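Local coordinates for protein Asp/Glu-specific dipeptidyl-peptidase (Flavobacterium psychrophilum, PDB 5JXF) that removes dipeptides from the N-terminus of oligopeptides as a serine peptidase, with strict specificity for aspartate or glutamate at the P1 position, at residues W184-V189 with V205-R210; T148-D153 with T173-S178; V413-L418 with E468-L473. All coordinates share one frame; numbering follows the deposited sequence.

Contact 1 (W184-V189 with V205-R210); sequences WQENKV and VFKDVR
Glu-186 lays its carboxylate against the methyl CG2 of Val-205, with OE2 3.5 Å from CG2 and the two side chains crossing at about a right angle. The glutamate reaches it with CG anti to the carbonyl carbon (chi1 -73°) and the chain extended beyond; Val-205 presents CG2 as the branch anti to its carbonyl carbon. OE2 also accepts a bond from a water (3.1 Å). The same water donates to Trp-184 O at 2.8 Å. It accepts from Val-205 N at 2.6 Å. Trp-184 O and Val-205 N are 4.9 Å apart, a gap the water spans. Lys-207 folds back through bends at chi3 and chi4, so that NZ bonds Val-205 O (3.1 Å), tilted 22° from the carbonyl plane. That NZ stays 4.1 Å from Glu-186 OE2, opposite charges that probably attract, though beyond salt-bridge range. Replacing Glu-186 by alanine would probably leave Val-205 CG2 without its cover, take one acceptor from the water and remove the negative charge near Lys-207. The contact lies at the open end of the hairpin of strands 186-192 and 197-214, just past the Glu-186 with Thr-203 backbone pair, where Phe-206 pairs with Val-138 of strand 138-146.

Contact 2 (T148-D153 with T173-S178); sequences TAQILD and TKVTAS. Unlike the reference sequence in segment 148-153: Ile-151 (reference Val).
Gln-150 and Ile-151 both pack on one methyl, CG2 of Val-175. Traced outward, the glutamine starts with CB 3.8 Å from Val-175 CG2. CG, anti to the carbonyl carbon (chi1 -40°), swings off to 4.8 Å from that methyl, and CD returns to 4.4 Å from it. At the tip the amide is turned with OE1 toward the valine, 3.7 Å from CG2, while NE2 lies farther off, 5.4 Å from the same carbon. CB and OE1 thus do the touching, and the side chain crosses Val-175 at about a right angle. The approach is van der Waals packing, since the methyl offers OE1 no hydrogen bond. Ile-151, where the reference sequence has valine, brings its CD1 to 3.9 Å from Val-175 CG2; with chi2 at -58° the CD1 arm bends toward helix 162-178, although the CB itself does not point there.

Helix 148-151 is a single turn just after strand 138-146 of an antiparallel sheet whose strands 95-98 and 239-245 flank His-101 and Asp-237, by similarity two members of the charge relay. This is consistent with the first barrel of a chymotrypsin-like fold. Helix 162-178 packs beside that turn; Ile-151 also rests on Tyr-198 and Val-175 on Leu-200, both of strand 197-214. Thr-148 O accepts both Ile-151 N and Leu-152 N, and Leu-152 is the first residue to leave helical angles. Asn-171 ND2 bonds Asp-153 O and, weakly, the carbonyls of Gln-150 and Ile-151 at the end of the turn. Lys-174, its chain bent only at chi4, carries NZ to 3.9 Å from Gln-150 O, a polar approach not counted as a bond. The carboxylate of Asp-153 also stays beyond salt-bridge distance of that amine.

Contact 3 (V413-L418 with E468-L473); sequences VKNTEL and EQLVAL
Leu-470 sets its methyl CD2 against both Asn-415 and Thr-416. CD2 lies 3.4 Å from Asn-415 CB, close for two carbons, so the packing is tight there. It lies an equal 3.4 Å from Thr-416 OG1, an ordinary carbon-oxygen distance. The leucine has an off-staggered chi1 (-97°) that may reflect the close approach to Asn-415 CB. Its CB passes Thr-416 OG1 at 4.0 Å, the two side chains sliding past each other in opposite directions. With CG2 anti to the backbone N, the threonine holds its hydroxyl on the other branch, anti to the carbonyl carbon (chi1 -44°).

In the next shell, polar ends are fixed by the preceding helical turn. Thr-416 OG1 bonds Val-411 O, and Asn-415 ND2 bonds Glu-410 O, so the leucine meets the apolar CB of Asn-415 and a hydroxyl already engaged. Farther out, Asp-463 of helix 460-477 gives its two carboxylate oxygens to the backbone N of Glu-417 and of Leu-418, binding the first turn of helix 417-435, while the side chain of Thr-416, at the N-cap position, makes no capping bond.

Thr-416 is the break between helices 386-415 and 417-435, its CA 7.6 Å from that of Leu-470. This is helix packing on a helix-helix junction in the helical part of the chain: helix 460-477 lies against the break, while Ala-315 and Ala-316 of helix 295-325 cover Leu-470 and Asn-415 respectively.

How the contacts relate
Along the chain contact 2 closes first, then contact 1, then contact 3. Contacts 1 and 2 are neighbours, their centres about 21 Å apart, and they touch where helix 162-178 gives way to strand 186-192: Asn-187 ND2 lies 3.1 Å from Thr-176 O, a probable hydrogen bond, and Val-189 CG2 packs 3.4 Å from Thr-176 OG1. Contact 1 includes part of strand 197-214, and contact 2 packs on that strand through Ile-151 and Val-175. Contact 3 has its centre about 36 Å from that of contact 1 and about 42 Å from that of contact 2, with nearest atoms about 18 and 25 Å away. Contacts 1 and 2 thus belong to the beta-sheet region with its flanking helices, contact 3 to the helical region of the same S46 peptidase.

Contact 1 (W184-V189 with V205-R210)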
ATOM      1  N   TRP A 184       1.351 -18.581 -49.794  1.00 47.50           N
ATOM      2  CA  TRP A 184       0.384 -18.229 -48.770  1.00 46.99           C
ATOM      3  C   TRP A 184       1.066 -17.421 -47.672  1.00 51.79           C
ATOM      4  O   TRP A 184       0.428 -16.935 -46.729  1.00 48.52           O
ATOM      5  CB  TRP A 184      -0.295 -19.495 -48.216  1.00 43.91           C
ATOM      6  CG  TRP A 184       0.627 -20.505 -47.605  1.00 48.04           C
ATOM      7  CD1 TRP A 184       1.028 -20.561 -46.291  1.00 41.32           C
ATOM      8  CD2 TRP A 184       1.249 -21.625 -48.262  1.00 48.75           C
ATOM      9  NE1 TRP A 184       1.866 -21.629 -46.101  1.00 44.26           N
ATOM     10  CE2 TRP A 184       2.016 -22.303 -47.286  1.00 48.06           C
ATOM     11  CE3 TRP A 184       1.231 -22.118 -49.571  1.00 51.94           C
ATOM     12  CZ2 TRP A 184       2.762 -23.450 -47.581  1.00 46.53           C
ATOM     13  CZ3 TRP A 184       1.974 -23.262 -49.869  1.00 48.43           C
ATOM     14  CH2 TRP A 184       2.727 -23.917 -48.876  1.00 47.85           C
ATOM     15  N   GLN A 185       2.368 -17.248 -47.835  1.00 50.73           N
ATOM     16  CA  GLN A 185       3.178 -16.594 -46.847  1.00 37.28           C
ATOM     17  C   GLN A 185       3.492 -15.162 -47.222  1.00 45.44           C
ATOM     18  O   GLN A 185       3.297 -14.749 -48.370  1.00 53.37           O
ATOM     19  CB  GLN A 185       4.477 -17.370 -46.632  1.00 37.46           C
ATOM     20  CG  GLN A 185       4.239 -18.794 -46.135  1.00 38.71           C
ATOM     21  CD  GLN A 185       5.499 -19.646 -46.164  1.00 42.55           C
ATOM     22  OE1 GLN A 185       6.491 -19.325 -46.849  1.00 39.45           O
ATOM     23  NE2 GLN A 185       5.467 -20.744 -45.428  1.00 39.94           N
ATOM     24  N   GLU A 186       4.011 -14.432 -46.243  1.00 48.63           N
ATOM     25  CA  GLU A 186       4.348 -13.014 -46.376  1.00 46.60           C
ATOM     26  C   GLU A 186       5.709 -12.706 -45.765  1.00 52.65           C
ATOM     27  O   GLU A 186       6.093 -13.278 -44.739  1.00 52.78           O
ATOM     28  CB  GLU A 186       3.290 -12.137 -45.707  1.00 49.33           C
ATOM     29  CG  GLU A 186       1.982 -12.054 -46.456  1.00 62.81           C
ATOM     30  CD  GLU A 186       0.879 -11.462 -45.604  1.00 76.66           C
ATOM     31  OE1 GLU A 186       1.077 -10.335 -45.069  1.00 75.06           O
ATOM     32  OE2 GLU A 186      -0.175 -12.134 -45.466  1.00 77.25           O
ATOM     33  N   ASN A 187       6.428 -11.792 -46.405  1.00 50.82           N
ATOM     34  CA  ASN A 187       7.685 -11.301 -45.884  1.00 51.66           C
ATOM     35  C   ASN A 187       7.498  -9.970 -45.180  1.00 53.15           C
ATOM     36  O   ASN A 187       6.629  -9.188 -45.562  1.00 53.39           O
ATOM     37  CB  ASN A 187       8.691 -11.175 -47.012  1.00 56.50           C
ATOM     38  CG  ASN A 187       9.045 -12.512 -47.582  1.00 57.48           C
ATOM     39  OD1 ASN A 187       8.877 -13.530 -46.900  1.00 51.95           O
ATOM     40  ND2 ASN A 187       9.515 -12.541 -48.834  1.00 48.85           N
ATOM     41  N   LYS A 188       8.308  -9.744 -44.146  1.00 57.97           N
ATOM     42  CA  LYS A 188       8.320  -8.500 -43.369  1.00 53.72           C
ATOM     43  C   LYS A 188       9.739  -8.242 -42.898  1.00 48.22           C
ATOM     44  O   LYS A 188      10.292  -9.056 -42.172  1.00 49.95           O
ATOM     45  CB  LYS A 188       7.373  -8.583 -42.160  1.00 50.83           C
ATOM     46  CG  LYS A 188       7.433  -7.366 -41.237  1.00 61.77           C
ATOM     47  CD  LYS A 188       7.138  -6.082 -42.007  1.00 69.96           C
ATOM     48  CE  LYS A 188       6.958  -4.887 -41.080  1.00 69.00           C
ATOM     49  NZ  LYS A 188       6.596  -3.676 -41.870  1.00 68.31           N
ATOM     50  N   VAL A 189      10.328  -7.124 -43.312  1.00 50.03           N
ATOM     51  CA  VAL A 189      11.683  -6.771 -42.918  1.00 53.23           C
ATOM     52  C   VAL A 189      11.647  -5.832 -41.706  1.00 59.84           C
ATOM     53  O   VAL A 189      10.911  -4.849 -41.701  1.00 58.91           O
ATOM     54  CB  VAL A 189      12.458  -6.096 -44.082  1.00 63.41           C
ATOM     55  CG1 VAL A 189      13.812  -5.614 -43.612  1.00 66.81           C
ATOM     56  CG2 VAL A 189      12.605  -7.061 -45.275  1.00 60.46           C
ATOM     57  N   VAL A 205       0.187 -15.396 -42.084  1.00 41.32           N
ATOM     58  CA  VAL A 205      -0.798 -14.562 -41.412  1.00 38.97           C
ATOM     59  C   VAL A 205      -2.182 -15.154 -41.485  1.00 40.45           C
ATOM     60  O   VAL A 205      -2.818 -15.134 -42.537  1.00 43.20           O
ATOM     61  CB  VAL A 205      -0.826 -13.162 -42.019  1.00 44.19           C
ATOM     62  CG1 VAL A 205      -1.727 -12.237 -41.181  1.00 38.04           C
ATOM     63  CG2 VAL A 205       0.585 -12.617 -42.103  1.00 42.42           C
ATOM     64  N   PHE A 206      -2.667 -15.701 -40.381  1.00 35.37           N
ATOM     65  CA  PHE A 206      -4.032 -16.211 -40.393  1.00 37.88           C
ATOM     66  C   PHE A 206      -5.015 -15.064 -40.105  1.00 44.02           C
ATOM     67  O   PHE A 206      -4.700 -14.153 -39.341  1.00 46.05           O
ATOM     68  CB  PHE A 206      -4.174 -17.373 -39.392  1.00 34.32           C
ATOM     69  CG  PHE A 206      -3.402 -18.608 -39.809  1.00 37.53           C
ATOM     70  CD1 PHE A 206      -2.021 -18.668 -39.629  1.00 32.87           C
ATOM     71  CD2 PHE A 206      -4.048 -19.679 -40.433  1.00 36.17           C
ATOM     72  CE1 PHE A 206      -1.313 -19.774 -40.021  1.00 36.80           C
ATOM     73  CE2 PHE A 206      -3.334 -20.785 -40.849  1.00 39.33           C
ATOM     74  CZ  PHE A 206      -1.960 -20.835 -40.650  1.00 43.47           C
ATOM     75  N   LYS A 207      -6.188 -15.100 -40.733  1.00 46.91           N
ATOM     76  CA  LYS A 207      -7.085 -13.947 -40.734  1.00 44.55           C
ATOM     77  C   LYS A 207      -8.493 -14.306 -40.287  1.00 48.07           C
ATOM     78  O   LYS A 207      -9.399 -13.471 -40.300  1.00 52.46           O
ATOM     79  CB  LYS A 207      -7.113 -13.303 -42.134  1.00 47.27           C
ATOM     80  CG  LYS A 207      -5.805 -12.581 -42.487  1.00 49.04           C
ATOM     81  CD  LYS A 207      -5.771 -12.097 -43.950  1.00 63.14           C
ATOM     82  CE  LYS A 207      -4.370 -12.232 -44.580  1.00 64.38           C
ATOM     83  NZ  LYS A 207      -3.996 -13.648 -44.950  1.00 62.60           N
ATOM     84  N   ASP A 208      -8.674 -15.558 -39.894  1.00 46.31           N
ATOM     85  CA  ASP A 208      -9.950 -16.013 -39.373  1.00 48.91           C
ATOM     86  C   ASP A 208      -9.722 -16.579 -37.969  1.00 45.74           C
ATOM     87  O   ASP A 208      -9.600 -17.793 -37.799  1.00 46.29           O
ATOM     88  CB  ASP A 208     -10.582 -17.060 -40.314  1.00 52.21           C
ATOM     89  CG  ASP A 208     -11.925 -17.571 -39.814  1.00 56.70           C
ATOM     90  OD1 ASP A 208     -12.423 -17.076 -38.775  1.00 50.49           O
ATOM     91  OD2 ASP A 208     -12.496 -18.463 -40.474  1.00 57.20           O
ATOM     92  N   VAL A 209      -9.665 -15.679 -36.983  1.00 51.06           N
ATOM     93  CA  VAL A 209      -9.444 -16.022 -35.571  1.00 47.03           C
ATOM     94  C   VAL A 209     -10.682 -15.696 -34.725  1.00 50.17           C
ATOM     95  O   VAL A 209     -11.073 -14.538 -34.591  1.00 52.07           O
ATOM     96  CB  VAL A 209      -8.215 -15.280 -35.024  1.00 49.74           C
ATOM     97  CG1 VAL A 209      -8.005 -15.560 -33.519  1.00 40.47           C
ATOM     98  CG2 VAL A 209      -6.976 -15.651 -35.854  1.00 50.39           C
ATOM     99  N   ARG A 210     -11.298 -16.731 -34.165  1.00 47.59           N
ATOM    100  CA  ARG A 210     -12.589 -16.590 -33.484  1.00 45.52           C
ATOM    101  C   ARG A 210     -12.451 -16.692 -31.961  1.00 40.24           C
ATOM    102  O   ARG A 210     -11.593 -17.411 -31.470  1.00 42.48           O
ATOM    103  CB  ARG A 210     -13.568 -17.651 -33.981  1.00 47.48           C
ATOM    104  CG  ARG A 210     -13.681 -17.682 -35.498  1.00 48.13           C
ATOM    105  CD  ARG A 210     -14.587 -18.786 -35.990  1.00 49.33           C
ATOM    106  NE  ARG A 210     -14.456 -18.889 -37.442  1.00 62.68           N
ATOM    107  CZ  ARG A 210     -15.029 -19.821 -38.191  1.00 57.01           C
ATOM    108  NH1 ARG A 210     -15.790 -20.744 -37.636  1.00 51.86           N
ATOM    109  NH2 ARG A 210     -14.834 -19.828 -39.503  1.00 69.07           N
TER
HETATM  110  O   HOH W   1       0.289 -15.082 -44.684  1.00 42.81           O

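Contact 2 (T148-D153 with T173-S178)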
ATOM      1  N   THR A 148      20.876  -7.800 -43.810  1.00 70.66           N
ATOM      2  CA  THR A 148      21.577  -6.532 -43.615  1.00 70.24           C
ATOM      3  C   THR A 148      22.287  -6.077 -44.893  1.00 80.28           C
ATOM      4  O   THR A 148      22.023  -4.979 -45.394  1.00 85.88           O
ATOM      5  CB  THR A 148      22.621  -6.625 -42.485  1.00 70.64           C
ATOM      6  OG1 THR A 148      22.026  -7.194 -41.312  1.00 72.79           O
ATOM      7  CG2 THR A 148      23.166  -5.247 -42.153  1.00 70.42           C
ATOM      8  N   ALA A 149      23.183  -6.919 -45.411  1.00 75.66           N
ATOM      9  CA  ALA A 149      23.937  -6.606 -46.631  1.00 74.27           C
ATOM     10  C   ALA A 149      23.028  -6.133 -47.759  1.00 69.34           C
ATOM     11  O   ALA A 149      23.302  -5.128 -48.405  1.00 73.98           O
ATOM     12  CB  ALA A 149      24.744  -7.819 -47.085  1.00 70.20           C
ATOM     13  N   GLN A 150      21.928  -6.842 -47.969  1.00 70.47           N
ATOM     14  CA  GLN A 150      21.001  -6.488 -49.031  1.00 77.30           C
ATOM     15  C   GLN A 150      20.306  -5.151 -48.779  1.00 77.64           C
ATOM     16  O   GLN A 150      19.956  -4.444 -49.721  1.00 79.64           O
ATOM     17  CB  GLN A 150      19.964  -7.595 -49.215  1.00 77.72           C
ATOM     18  CG  GLN A 150      20.539  -9.009 -49.096  1.00 81.41           C
ATOM     19  CD  GLN A 150      19.533 -10.092 -49.467  1.00 83.32           C
ATOM     20  OE1 GLN A 150      18.689  -9.901 -50.348  1.00 85.09           O
ATOM     21  NE2 GLN A 150      19.605 -11.229 -48.776  1.00 82.29           N
ATOM     22  N   ILE A 151      20.123  -4.796 -47.513  1.00 75.44           N
ATOM     23  CA  ILE A 151      19.388  -3.587 -47.170  1.00 74.55           C
ATOM     24  C   ILE A 151      20.307  -2.357 -47.192  1.00 78.61           C
ATOM     25  O   ILE A 151      19.934  -1.313 -47.732  1.00 85.61           O
ATOM     26  CB  ILE A 151      18.694  -3.731 -45.781  1.00 66.62           C
ATOM     27  CG1 ILE A 151      17.657  -4.867 -45.819  1.00 70.00           C
ATOM     28  CG2 ILE A 151      18.049  -2.422 -45.341  1.00 61.33           C
ATOM     29  CD1 ILE A 151      16.570  -4.715 -46.850  1.00 63.77           C
ATOM     30  N   LEU A 152      21.513  -2.482 -46.641  1.00 77.65           N
ATOM     31  CA  LEU A 152      22.462  -1.363 -46.618  1.00 83.14           C
ATOM     32  C   LEU A 152      23.268  -1.262 -47.903  1.00 96.08           C
ATOM     33  O   LEU A 152      24.259  -0.530 -47.973  1.00105.90           O
ATOM     34  CB  LEU A 152      23.418  -1.487 -45.434  1.00 81.53           C
ATOM     35  CG  LEU A 152      22.751  -1.460 -44.063  1.00 78.52           C
ATOM     36  CD1 LEU A 152      23.806  -1.524 -42.974  1.00 76.93           C
ATOM     37  CD2 LEU A 152      21.879  -0.209 -43.925  1.00 78.39           C
ATOM     38  N   ASP A 153      22.845  -2.002 -48.919  1.00 93.82           N
ATOM     39  CA  ASP A 153      23.525  -1.976 -50.203  1.00 91.93           C
ATOM     40  C   ASP A 153      23.446  -0.585 -50.835  1.00100.85           C
ATOM     41  O   ASP A 153      22.403  -0.181 -51.363  1.00102.42           O
ATOM     42  CB  ASP A 153      22.929  -3.034 -51.135  1.00 83.38           C
ATOM     43  CG  ASP A 153      23.529  -2.994 -52.523  1.00 93.75           C
ATOM     44  OD1 ASP A 153      24.684  -3.444 -52.685  1.00 98.54           O
ATOM     45  OD2 ASP A 153      22.841  -2.520 -53.451  1.00 92.02           O
ATOM     46  N   THR A 173      11.680  -2.724 -49.662  1.00 77.89           N
ATOM     47  CA  THR A 173      10.621  -3.118 -50.583  1.00 82.57           C
ATOM     48  C   THR A 173      11.157  -4.105 -51.629  1.00 75.80           C
ATOM     49  O   THR A 173      10.469  -5.032 -52.055  1.00 73.31           O
ATOM     50  CB  THR A 173      10.003  -1.885 -51.273  1.00 83.77           C
ATOM     51  OG1 THR A 173       9.387  -1.048 -50.284  1.00 80.92           O
ATOM     52  CG2 THR A 173       8.948  -2.308 -52.293  1.00 79.93           C
ATOM     53  N   LYS A 174      12.423  -3.930 -51.971  1.00 73.57           N
ATOM     54  CA  LYS A 174      13.098  -4.759 -52.962  1.00 77.62           C
ATOM     55  C   LYS A 174      13.244  -6.199 -52.424  1.00 75.94           C
ATOM     56  O   LYS A 174      12.818  -7.170 -53.068  1.00 74.22           O
ATOM     57  CB  LYS A 174      14.441  -4.073 -53.309  1.00 76.56           C
ATOM     58  CG  LYS A 174      15.525  -4.829 -54.105  1.00 76.51           C
ATOM     59  CD  LYS A 174      16.905  -3.942 -53.966  1.00 83.69           C
ATOM     60  CE  LYS A 174      18.044  -4.849 -54.574  1.00 92.81           C
ATOM     61  NZ  LYS A 174      18.372  -5.374 -53.106  1.00 85.72           N
ATOM     62  N   VAL A 175      13.773  -6.343 -51.215  1.00 71.54           N
ATOM     63  CA  VAL A 175      13.918  -7.675 -50.642  1.00 68.66           C
ATOM     64  C   VAL A 175      12.573  -8.329 -50.281  1.00 71.43           C
ATOM     65  O   VAL A 175      12.377  -9.526 -50.516  1.00 68.98           O
ATOM     66  CB  VAL A 175      14.825  -7.628 -49.409  1.00 70.53           C
ATOM     67  CG1 VAL A 175      14.899  -8.981 -48.743  1.00 65.14           C
ATOM     68  CG2 VAL A 175      16.209  -7.172 -49.837  1.00 78.25           C
ATOM     69  N   THR A 176      11.652  -7.544 -49.731  1.00 71.58           N
ATOM     70  CA  THR A 176      10.363  -8.069 -49.284  1.00 72.11           C
ATOM     71  C   THR A 176       9.651  -8.779 -50.446  1.00 71.09           C
ATOM     72  O   THR A 176       9.054  -9.848 -50.280  1.00 73.04           O
ATOM     73  CB  THR A 176       9.486  -6.932 -48.709  1.00 70.27           C
ATOM     74  OG1 THR A 176      10.118  -6.377 -47.547  1.00 67.25           O
ATOM     75  CG2 THR A 176       8.114  -7.424 -48.328  1.00 57.53           C
ATOM     76  N   ALA A 177       9.772  -8.195 -51.633  1.00 65.19           N
ATOM     77  CA  ALA A 177       9.124  -8.702 -52.839  1.00 64.43           C
ATOM     78  C   ALA A 177       9.859  -9.929 -53.381  1.00 71.15           C
ATOM     79  O   ALA A 177       9.266 -10.828 -53.994  1.00 70.38           O
ATOM     80  CB  ALA A 177       9.067  -7.594 -53.908  1.00 62.78           C
ATOM     81  N   SER A 178      11.162  -9.945 -53.134  1.00 71.37           N
ATOM     82  CA  SER A 178      12.070 -10.882 -53.768  1.00 71.08           C
ATOM     83  C   SER A 178      12.332 -12.154 -52.959  1.00 64.29           C
ATOM     84  O   SER A 178      12.387 -13.243 -53.522  1.00 57.69           O
ATOM     85  CB  SER A 178      13.385 -10.162 -54.052  1.00 72.39           C
ATOM     86  OG  SER A 178      14.484 -11.028 -53.914  1.00 73.89           O
TER

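Contact 3 (V413-L418 with E468-L473)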
ATOM      1  N   VAL A 413      -4.983  14.239 -31.156  1.00 78.89           N
ATOM      2  CA  VAL A 413      -4.954  12.944 -31.833  1.00 79.61           C
ATOM      3  C   VAL A 413      -5.554  11.778 -31.024  1.00 83.65           C
ATOM      4  O   VAL A 413      -6.245  10.916 -31.580  1.00 86.40           O
ATOM      5  CB  VAL A 413      -3.505  12.573 -32.218  1.00 80.07           C
ATOM      6  CG1 VAL A 413      -3.456  11.217 -32.913  1.00 77.81           C
ATOM      7  CG2 VAL A 413      -2.900  13.655 -33.097  1.00 78.05           C
ATOM      8  N   LYS A 414      -5.304  11.747 -29.719  1.00 77.45           N
ATOM      9  CA  LYS A 414      -5.608  10.548 -28.944  1.00 72.99           C
ATOM     10  C   LYS A 414      -6.764  10.673 -27.932  1.00 76.08           C
ATOM     11  O   LYS A 414      -7.646   9.818 -27.917  1.00 78.21           O
ATOM     12  CB  LYS A 414      -4.331  10.075 -28.238  1.00 72.68           C
ATOM     13  CG  LYS A 414      -3.146   9.998 -29.204  1.00 81.83           C
ATOM     14  CD  LYS A 414      -2.055   9.004 -28.801  1.00 87.21           C
ATOM     15  CE  LYS A 414      -1.051   8.847 -29.960  1.00 87.42           C
ATOM     16  NZ  LYS A 414       0.308   8.381 -29.563  1.00 85.49           N
ATOM     17  N   ASN A 415      -6.787  11.712 -27.101  1.00 75.85           N
ATOM     18  CA  ASN A 415      -7.737  11.715 -25.980  1.00 75.49           C
ATOM     19  C   ASN A 415      -9.093  12.388 -26.211  1.00 76.40           C
ATOM     20  O   ASN A 415     -10.095  11.985 -25.618  1.00 79.34           O
ATOM     21  CB  ASN A 415      -7.088  12.351 -24.766  1.00 77.09           C
ATOM     22  CG  ASN A 415      -5.971  11.517 -24.209  1.00 83.71           C
ATOM     23  OD1 ASN A 415      -6.183  10.695 -23.317  1.00 91.65           O
ATOM     24  ND2 ASN A 415      -4.765  11.726 -24.720  1.00 81.29           N
ATOM     25  N   THR A 416      -9.120  13.427 -27.038  1.00 77.61           N
ATOM     26  CA  THR A 416     -10.376  14.080 -27.402  1.00 76.73           C
ATOM     27  C   THR A 416     -10.888  13.528 -28.725  1.00 79.71           C
ATOM     28  O   THR A 416     -10.304  13.790 -29.785  1.00 80.58           O
ATOM     29  CB  THR A 416     -10.216  15.585 -27.530  1.00 74.61           C
ATOM     30  OG1 THR A 416      -9.444  16.082 -26.429  1.00 71.05           O
ATOM     31  CG2 THR A 416     -11.580  16.245 -27.556  1.00 78.02           C
ATOM     32  N   GLU A 417     -11.980  12.775 -28.666  1.00 73.71           N
ATOM     33  CA  GLU A 417     -12.400  11.952 -29.796  1.00 80.15           C
ATOM     34  C   GLU A 417     -12.914  12.777 -30.977  1.00 83.35           C
ATOM     35  O   GLU A 417     -12.795  12.349 -32.123  1.00 81.23           O
ATOM     36  CB  GLU A 417     -13.458  10.938 -29.339  1.00 82.87           C
ATOM     37  CG  GLU A 417     -12.927   9.932 -28.306  1.00 83.15           C
ATOM     38  CD  GLU A 417     -13.998   8.997 -27.760  1.00 88.55           C
ATOM     39  OE1 GLU A 417     -14.026   7.825 -28.187  1.00 89.10           O
ATOM     40  OE2 GLU A 417     -14.803   9.425 -26.899  1.00 90.44           O
ATOM     41  N   LEU A 418     -13.466  13.957 -30.709  1.00 82.25           N
ATOM     42  CA  LEU A 418     -13.945  14.819 -31.786  1.00 82.13           C
ATOM     43  C   LEU A 418     -12.782  15.469 -32.536  1.00 79.57           C
ATOM     44  O   LEU A 418     -12.794  15.549 -33.763  1.00 82.60           O
ATOM     45  CB  LEU A 418     -14.892  15.897 -31.252  1.00 83.13           C
ATOM     46  CG  LEU A 418     -15.417  16.889 -32.299  1.00 84.28           C
ATOM     47  CD1 LEU A 418     -16.911  17.135 -32.135  1.00 84.21           C
ATOM     48  CD2 LEU A 418     -14.658  18.212 -32.254  1.00 83.19           C
ATOM     49  N   GLU A 468     -13.349  19.872 -22.734  1.00 91.08           N
ATOM     50  CA  GLU A 468     -13.312  21.108 -21.965  1.00 93.63           C
ATOM     51  C   GLU A 468     -12.107  21.118 -21.031  1.00 90.37           C
ATOM     52  O   GLU A 468     -11.518  22.170 -20.784  1.00 93.93           O
ATOM     53  CB  GLU A 468     -14.632  21.290 -21.203  1.00 94.48           C
ATOM     54  CG  GLU A 468     -14.547  21.898 -19.814  1.00102.31           C
ATOM     55  CD  GLU A 468     -15.927  22.058 -19.179  1.00108.65           C
ATOM     56  OE1 GLU A 468     -16.933  21.893 -19.904  1.00108.24           O
ATOM     57  OE2 GLU A 468     -16.010  22.361 -17.967  1.00110.49           O
ATOM     58  N   GLN A 469     -11.707  19.939 -20.559  1.00 84.71           N
ATOM     59  CA  GLN A 469     -10.600  19.842 -19.612  1.00 84.55           C
ATOM     60  C   GLN A 469      -9.222  19.803 -20.290  1.00 84.83           C
ATOM     61  O   GLN A 469      -8.243  20.313 -19.749  1.00 92.64           O
ATOM     62  CB  GLN A 469     -10.791  18.610 -18.734  1.00 84.74           C
ATOM     63  CG  GLN A 469      -9.760  18.439 -17.635  1.00 89.53           C
ATOM     64  CD  GLN A 469      -9.861  19.492 -16.548  1.00 94.49           C
ATOM     65  OE1 GLN A 469      -9.279  20.574 -16.652  1.00 99.58           O
ATOM     66  NE2 GLN A 469     -10.600  19.176 -15.495  1.00 92.03           N
ATOM     67  N   LEU A 470      -9.145  19.206 -21.473  1.00 82.29           N
ATOM     68  CA  LEU A 470      -7.859  19.023 -22.156  1.00 85.94           C
ATOM     69  C   LEU A 470      -7.412  20.269 -22.926  1.00 85.28           C
ATOM     70  O   LEU A 470      -6.221  20.587 -22.991  1.00 82.20           O
ATOM     71  CB  LEU A 470      -7.929  17.825 -23.109  1.00 77.89           C
ATOM     72  CG  LEU A 470      -7.387  16.504 -22.559  1.00 75.91           C
ATOM     73  CD1 LEU A 470      -7.855  16.273 -21.116  1.00 74.37           C
ATOM     74  CD2 LEU A 470      -7.858  15.392 -23.450  1.00 70.71           C
ATOM     75  N   VAL A 471      -8.370  20.964 -23.524  1.00 81.82           N
ATOM     76  CA  VAL A 471      -8.071  22.210 -24.211  1.00 88.97           C
ATOM     77  C   VAL A 471      -7.586  23.255 -23.200  1.00 94.60           C
ATOM     78  O   VAL A 471      -6.708  24.067 -23.506  1.00 97.95           O
ATOM     79  CB  VAL A 471      -9.298  22.724 -24.987  1.00 91.81           C
ATOM     80  CG1 VAL A 471      -9.044  24.109 -25.549  1.00 94.20           C
ATOM     81  CG2 VAL A 471      -9.644  21.753 -26.109  1.00 91.42           C
ATOM     82  N   ALA A 472      -8.139  23.208 -21.989  1.00 89.22           N
ATOM     83  CA  ALA A 472      -7.664  24.047 -20.901  1.00 90.09           C
ATOM     84  C   ALA A 472      -6.181  23.792 -20.620  1.00 90.76           C
ATOM     85  O   ALA A 472      -5.405  24.734 -20.460  1.00 94.03           O
ATOM     86  CB  ALA A 472      -8.491  23.813 -19.649  1.00 86.78           C
ATOM     87  N   LEU A 473      -5.782  22.524 -20.582  1.00 84.06           N
ATOM     88  CA  LEU A 473      -4.399  22.187 -20.259  1.00 87.45           C
ATOM     89  C   LEU A 473      -3.418  22.644 -21.343  1.00 92.26           C
ATOM     90  O   LEU A 473      -2.340  23.159 -21.036  1.00 98.37           O
ATOM     91  CB  LEU A 473      -4.263  20.683 -20.028  1.00 87.24           C
ATOM     92  CG  LEU A 473      -4.905  20.114 -18.762  1.00 88.61           C
ATOM     93  CD1 LEU A 473      -4.999  18.584 -18.845  1.00 86.36           C
ATOM     94  CD2 LEU A 473      -4.136  20.558 -17.514  1.00 84.74           C
TER